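Local coordinates for protein telomerase reverse transcriptase (Candida tropicalis MYA-3404, PDB 6ZD1) that probably extends chromosome ends as the catalytic subunit of telomerase, copying a template within the enzyme's RNA component into telomeric DNA repeats, at residues A[4-8]-A[9-13]; A[679-682]-A[683-687]. One frame throughout, in Å; residues are numbered along the deposited sequence.

In the fold
Both contacts are local, within about one turn of helix: interaction 1 lies at the start of helix 8-14 and interaction 2 in the last turn of helix 670-684, in distant parts of the chain. Interaction 1 is close to the N-terminus, where Ile4 and Val11 lean on helices 36-50 and 158-179. Interaction 2 is near the C-terminus, in a helical region with helices 609-637, 642-664 and 692-699. Their centres lie 47 Å apart and their nearest atoms about 35 Å, so they do not touch. The first is also farther out, its centre about 34 Å from that of the chain against about 24 Å for the second. Neither contact includes a ligand or metal.

Interaction 1: residues A[4-8]-A[9-13]; sequences IRTNV and QEVLA
Asn7 and Glu10 meet where the chain turns into helix 8-14. The side-chain oxygen OD1 of Asn7 takes the backbone N-H of Glu10 at 2.6 Å, with the donor nearly in line with the amide C=O (164°). Asn7 CG sits between its own backbone N and carbonyl carbon (chi1 56°), which folds the amide back over the first turn. Two backbone bonds continue the helix from here: Val11 N reaches Asn7 O at 3.0 Å, and Leu12 N reaches Val8 O over the same length. A further approach of Glu10 N to Asn7 O is a weak bond.

This is an N-cap: Asn7 supplies a side-chain acceptor to an N-H of the first turn, which lacks the regular helical acceptor four residues back and otherwise has the weak bond to Asn7 O. The side chains of Asn7 and Glu10 cross at about a right angle, with the amide and carboxylate planes 67° apart. Glu10 OE1 stands 3.1 Å from Asn7 ND2, but the angle is too poor for a hydrogen bond.

The remaining side-chain contacts are van der Waals ones. OE2, the other carboxylate oxygen of Glu10, rests against the methyl CG2 of Thr6. Val11 CG2 turns back toward the loop, 3.2 Å from Thr6 OG1, and more distantly meets Ile4 CG2 at 4.4 Å. Ile4 and Val11 are both buried, and both touch Trp166 of helix 158-179; from helix 36-50, Ile44 packs on Ile4 and Val41 on Val11. Ile4 N is also hydrogen-bonded to Asp48 OD2, which ties the loop before the cap to helix 36-50.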
ATOM      1  N   ILE A   4     -29.244  -8.600  -2.383  1.00 64.74           N
ATOM      2  CA  ILE A   4     -29.831  -7.303  -2.071  1.00 67.34           C
ATOM      3  C   ILE A   4     -30.524  -7.433  -0.720  1.00 82.54           C
ATOM      4  O   ILE A   4     -31.521  -8.151  -0.591  1.00 81.99           O
ATOM      5  CB  ILE A   4     -30.818  -6.862  -3.161  1.00 64.45           C
ATOM      6  CG1 ILE A   4     -30.200  -7.077  -4.542  1.00 60.62           C
ATOM      7  CG2 ILE A   4     -31.247  -5.410  -2.956  1.00 69.28           C
ATOM      8  CD1 ILE A   4     -31.136  -6.786  -5.691  1.00 63.20           C
ATOM      9  N   ARG A   5     -30.004  -6.740   0.290  1.00 86.51           N
ATOM     10  CA  ARG A   5     -30.576  -6.753   1.634  1.00 92.05           C
ATOM     11  C   ARG A   5     -31.202  -5.401   1.971  1.00 91.03           C
ATOM     12  O   ARG A   5     -31.114  -4.912   3.098  1.00108.94           O
ATOM     13  CB  ARG A   5     -29.527  -7.160   2.669  1.00 97.66           C
ATOM     14  CG  ARG A   5     -29.508  -8.671   2.962  1.00 97.70           C
ATOM     15  CD  ARG A   5     -28.106  -9.194   3.289  1.00 96.64           C
ATOM     16  NE  ARG A   5     -27.170  -8.967   2.190  1.00105.55           N
ATOM     17  CZ  ARG A   5     -25.926  -9.438   2.144  1.00107.11           C
ATOM     18  NH1 ARG A   5     -25.450 -10.177   3.139  1.00 95.15           N
ATOM     19  NH2 ARG A   5     -25.155  -9.169   1.097  1.00 94.36           N
ATOM     20  N   THR A   6     -31.829  -4.783   0.971  1.00 83.17           N
ATOM     21  CA  THR A   6     -32.667  -3.606   1.144  1.00 92.43           C
ATOM     22  C   THR A   6     -33.940  -3.812   0.333  1.00 84.48           C
ATOM     23  O   THR A   6     -33.973  -4.611  -0.607  1.00 89.08           O
ATOM     24  CB  THR A   6     -31.947  -2.317   0.712  1.00 89.53           C
ATOM     25  OG1 THR A   6     -31.391  -2.489  -0.596  1.00 99.06           O
ATOM     26  CG2 THR A   6     -30.829  -1.971   1.685  1.00 82.87           C
ATOM     27  N   ASN A   7     -35.001  -3.102   0.709  1.00 84.25           N
ATOM     28  CA  ASN A   7     -36.274  -3.260   0.022  1.00 82.71           C
ATOM     29  C   ASN A   7     -36.353  -2.308  -1.169  1.00 80.44           C
ATOM     30  O   ASN A   7     -35.460  -1.491  -1.405  1.00 84.60           O
ATOM     31  CB  ASN A   7     -37.443  -3.050   0.989  1.00 79.06           C
ATOM     32  CG  ASN A   7     -37.394  -1.708   1.700  1.00 79.70           C
ATOM     33  OD1 ASN A   7     -36.787  -0.753   1.220  1.00 82.03           O
ATOM     34  ND2 ASN A   7     -38.044  -1.632   2.857  1.00 90.57           N
ATOM     35  N   VAL A   8     -37.441  -2.421  -1.938  1.00 83.05           N
ATOM     36  CA  VAL A   8     -37.637  -1.539  -3.086  1.00 90.05           C
ATOM     37  C   VAL A   8     -37.704  -0.087  -2.639  1.00 84.59           C
ATOM     38  O   VAL A   8     -37.230   0.814  -3.342  1.00 82.00           O
ATOM     39  CB  VAL A   8     -38.909  -1.939  -3.862  1.00 77.88           C
ATOM     40  CG1 VAL A   8     -39.001  -1.162  -5.167  1.00 80.94           C
ATOM     41  CG2 VAL A   8     -38.933  -3.438  -4.117  1.00 73.93           C
ATOM     42  N   GLN A   9     -38.286   0.162  -1.465  1.00 91.91           N
ATOM     43  CA  GLN A   9     -38.394   1.525  -0.960  1.00 86.05           C
ATOM     44  C   GLN A   9     -37.019   2.135  -0.718  1.00 85.56           C
ATOM     45  O   GLN A   9     -36.794   3.315  -1.013  1.00 88.57           O
ATOM     46  CB  GLN A   9     -39.222   1.530   0.326  1.00 92.07           C
ATOM     47  CG  GLN A   9     -39.400   2.893   0.962  1.00 97.58           C
ATOM     48  CD  GLN A   9     -40.184   2.823   2.259  1.00111.08           C
ATOM     49  OE1 GLN A   9     -40.448   1.738   2.782  1.00109.53           O
ATOM     50  NE2 GLN A   9     -40.562   3.981   2.786  1.00113.00           N
ATOM     51  N   GLU A  10     -36.081   1.344  -0.193  1.00 85.29           N
ATOM     52  CA  GLU A  10     -34.750   1.860   0.116  1.00 82.71           C
ATOM     53  C   GLU A  10     -33.896   2.020  -1.136  1.00 86.04           C
ATOM     54  O   GLU A  10     -33.156   3.004  -1.261  1.00 85.32           O
ATOM     55  CB  GLU A  10     -34.053   0.940   1.121  1.00 87.25           C
ATOM     56  CG  GLU A  10     -34.544   1.099   2.555  1.00 98.12           C
ATOM     57  CD  GLU A  10     -34.354  -0.159   3.386  1.00101.99           C
ATOM     58  OE1 GLU A  10     -35.350  -0.649   3.959  1.00107.11           O
ATOM     59  OE2 GLU A  10     -33.213  -0.662   3.463  1.00108.61           O
ATOM     60  N   VAL A  11     -33.984   1.076  -2.075  1.00 79.22           N
ATOM     61  CA  VAL A  11     -33.186   1.169  -3.295  1.00 78.10           C
ATOM     62  C   VAL A  11     -33.645   2.352  -4.137  1.00 84.97           C
ATOM     63  O   VAL A  11     -32.827   3.125  -4.647  1.00 91.97           O
ATOM     64  CB  VAL A  11     -33.252  -0.146  -4.091  1.00 75.26           C
ATOM     65  CG1 VAL A  11     -32.559   0.020  -5.436  1.00 73.45           C
ATOM     66  CG2 VAL A  11     -32.614  -1.276  -3.304  1.00 71.62           C
ATOM     67  N   LEU A  12     -34.961   2.511  -4.293  1.00 92.97           N
ATOM     68  CA  LEU A  12     -35.478   3.656  -5.033  1.00 88.14           C
ATOM     69  C   LEU A  12     -35.120   4.967  -4.345  1.00 90.25           C
ATOM     70  O   LEU A  12     -34.946   5.992  -5.012  1.00 90.87           O
ATOM     71  CB  LEU A  12     -36.991   3.524  -5.207  1.00 88.46           C
ATOM     72  CG  LEU A  12     -37.703   4.546  -6.094  1.00103.22           C
ATOM     73  CD1 LEU A  12     -38.561   3.848  -7.139  1.00101.74           C
ATOM     74  CD2 LEU A  12     -38.549   5.482  -5.247  1.00108.12           C
ATOM     75  N   ALA A  13     -34.976   4.949  -3.017  1.00 91.07           N
ATOM     76  CA  ALA A  13     -34.540   6.142  -2.304  1.00 91.45           C
ATOM     77  C   ALA A  13     -33.068   6.441  -2.539  1.00 93.42           C
ATOM     78  O   ALA A  13     -32.652   7.595  -2.406  1.00 93.23           O
ATOM     79  CB  ALA A  13     -34.805   5.990  -0.805  1.00 93.76           C
TER

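Interaction 2: residues A[679-682]-A[683-687]; sequences ITIT and KSLAF
Thr680 O is gripped twice by Ser684, once by the backbone and once by the side chain. Ser684 N donates over 2.8 Å with a nearly straight N-H (161°), and Ser684 OG gives its hydroxyl proton to the same oxygen from 2.9 Å. The two donors arrive from opposite faces of the carbonyl plane, the hydroxyl standing 37° out of it. With OG beside its own backbone N (chi1 -63°), Ser684 can fold its hydroxyl back onto the preceding turn. The arrangement is the familiar one of a helical serine bonding to the carbonyl four residues earlier, here in the last turn of helix 670-684.

One residue earlier, Lys683 N makes a regular helical bond to Ile679 O at 2.9 Å. Beyond Ser684 the pattern changes. Leu685 N reaches Thr682 O at 3.3 Å, three residues back and well above that carbonyl's plane, and has only a weak bond to Ile681 O. Ala686 N in turn bonds to Lys683 O, again three residues back. The threonine hydroxyls face earlier carbonyls: Thr680 OG1 bonds to Cys676 O, while Thr682 OG1 bonds to Lys678 O and also to Tyr699 OH.

Apolar contact follows the buried face. Ile681 and Leu685 lie side by side and point the same way, and are touched by neighbouring helices: Leu698 and Ile653 touch Ile681, whereas Phe624, Ile695 and Phe645 touch Leu685. Phe624, on helix 609-637, also meets Ser684. Between Ile681 and Leu685 the touching branches are methyl to methyl, CG2 of Ile681 lying 3.8 Å from CD1 of Leu685.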
ATOM      1  N   ILE A 679       5.333  18.490  -8.127  1.00 59.12           N
ATOM      2  CA  ILE A 679       6.657  18.564  -8.736  1.00 63.09           C
ATOM      3  C   ILE A 679       6.831  17.463  -9.775  1.00 69.26           C
ATOM      4  O   ILE A 679       7.329  17.707 -10.881  1.00 67.34           O
ATOM      5  CB  ILE A 679       7.740  18.499  -7.649  1.00 72.24           C
ATOM      6  CG1 ILE A 679       7.586  19.689  -6.699  1.00 59.31           C
ATOM      7  CG2 ILE A 679       9.126  18.466  -8.276  1.00 50.56           C
ATOM      8  CD1 ILE A 679       8.535  19.671  -5.528  1.00 59.19           C
ATOM      9  N   THR A 680       6.405  16.240  -9.445  1.00 65.33           N
ATOM     10  CA  THR A 680       6.516  15.137 -10.399  1.00 67.02           C
ATOM     11  C   THR A 680       5.671  15.390 -11.643  1.00 62.76           C
ATOM     12  O   THR A 680       6.116  15.132 -12.769  1.00 64.29           O
ATOM     13  CB  THR A 680       6.117  13.824  -9.732  1.00 58.24           C
ATOM     14  OG1 THR A 680       6.973  13.587  -8.608  1.00 65.79           O
ATOM     15  CG2 THR A 680       6.253  12.674 -10.711  1.00 55.98           C
ATOM     16  N   ILE A 681       4.451  15.898 -11.465  1.00 58.26           N
ATOM     17  CA  ILE A 681       3.594  16.180 -12.612  1.00 49.28           C
ATOM     18  C   ILE A 681       4.193  17.296 -13.461  1.00 59.15           C
ATOM     19  O   ILE A 681       4.195  17.220 -14.695  1.00 51.90           O
ATOM     20  CB  ILE A 681       2.172  16.516 -12.129  1.00 46.84           C
ATOM     21  CG1 ILE A 681       1.542  15.272 -11.498  1.00 55.47           C
ATOM     22  CG2 ILE A 681       1.317  17.057 -13.269  1.00 56.66           C
ATOM     23  CD1 ILE A 681       0.116  15.453 -11.058  1.00 50.27           C
ATOM     24  N   THR A 682       4.735  18.330 -12.811  1.00 58.55           N
ATOM     25  CA  THR A 682       5.396  19.412 -13.535  1.00 57.20           C
ATOM     26  C   THR A 682       6.550  18.885 -14.376  1.00 64.50           C
ATOM     27  O   THR A 682       6.659  19.195 -15.569  1.00 67.20           O
ATOM     28  CB  THR A 682       5.910  20.460 -12.547  1.00 56.51           C
ATOM     29  OG1 THR A 682       4.831  20.915 -11.722  1.00 54.29           O
ATOM     30  CG2 THR A 682       6.519  21.638 -13.287  1.00 46.53           C
ATOM     31  N   LYS A 683       7.423  18.080 -13.765  1.00 64.81           N
ATOM     32  CA  LYS A 683       8.566  17.534 -14.490  1.00 54.16           C
ATOM     33  C   LYS A 683       8.110  16.626 -15.627  1.00 59.36           C
ATOM     34  O   LYS A 683       8.587  16.750 -16.762  1.00 59.73           O
ATOM     35  CB  LYS A 683       9.476  16.778 -13.518  1.00 50.26           C
ATOM     36  CG  LYS A 683      10.903  16.570 -14.002  1.00 73.55           C
ATOM     37  CD  LYS A 683      11.067  15.230 -14.703  1.00 74.38           C
ATOM     38  CE  LYS A 683      12.497  15.039 -15.185  1.00 80.90           C
ATOM     39  NZ  LYS A 683      12.916  16.135 -16.113  1.00 68.89           N
ATOM     40  N   SER A 684       7.148  15.743 -15.351  1.00 55.19           N
ATOM     41  CA  SER A 684       6.669  14.786 -16.344  1.00 63.89           C
ATOM     42  C   SER A 684       5.947  15.453 -17.508  1.00 64.02           C
ATOM     43  O   SER A 684       5.696  14.791 -18.523  1.00 60.18           O
ATOM     44  CB  SER A 684       5.730  13.769 -15.685  1.00 59.07           C
ATOM     45  OG  SER A 684       6.401  13.004 -14.698  1.00 72.27           O
ATOM     46  N   LEU A 685       5.569  16.723 -17.378  1.00 54.67           N
ATOM     47  CA  LEU A 685       4.919  17.446 -18.460  1.00 65.64           C
ATOM     48  C   LEU A 685       5.862  18.409 -19.170  1.00 69.55           C
ATOM     49  O   LEU A 685       5.398  19.294 -19.895  1.00 69.11           O
ATOM     50  CB  LEU A 685       3.695  18.195 -17.938  1.00 65.23           C
ATOM     51  CG  LEU A 685       2.542  17.321 -17.453  1.00 63.16           C
ATOM     52  CD1 LEU A 685       1.427  18.195 -16.910  1.00 63.06           C
ATOM     53  CD2 LEU A 685       2.026  16.417 -18.570  1.00 63.10           C
ATOM     54  N   ALA A 686       7.175  18.251 -18.984  1.00 57.15           N
ATOM     55  CA  ALA A 686       8.125  19.125 -19.667  1.00 71.80           C
ATOM     56  C   ALA A 686       7.980  19.042 -21.181  1.00 68.95           C
ATOM     57  O   ALA A 686       8.194  20.040 -21.877  1.00 66.25           O
ATOM     58  CB  ALA A 686       9.557  18.779 -19.250  1.00 70.83           C
ATOM     59  N   PHE A 687       7.614  17.869 -21.709  1.00 66.41           N
ATOM     60  CA  PHE A 687       7.428  17.718 -23.149  1.00 61.13           C
ATOM     61  C   PHE A 687       6.267  18.547 -23.681  1.00 66.10           C
ATOM     62  O   PHE A 687       6.188  18.776 -24.891  1.00 76.78           O
ATOM     63  CB  PHE A 687       7.189  16.248 -23.504  1.00 58.46           C
ATOM     64  CG  PHE A 687       5.813  15.755 -23.148  1.00 70.09           C
ATOM     65  CD1 PHE A 687       5.520  15.357 -21.854  1.00 68.10           C
ATOM     66  CD2 PHE A 687       4.815  15.687 -24.109  1.00 69.28           C
ATOM     67  CE1 PHE A 687       4.256  14.900 -21.521  1.00 68.85           C
ATOM     68  CE2 PHE A 687       3.547  15.235 -23.782  1.00 67.16           C
ATOM     69  CZ  PHE A 687       3.268  14.841 -22.488  1.00 66.08           C
TER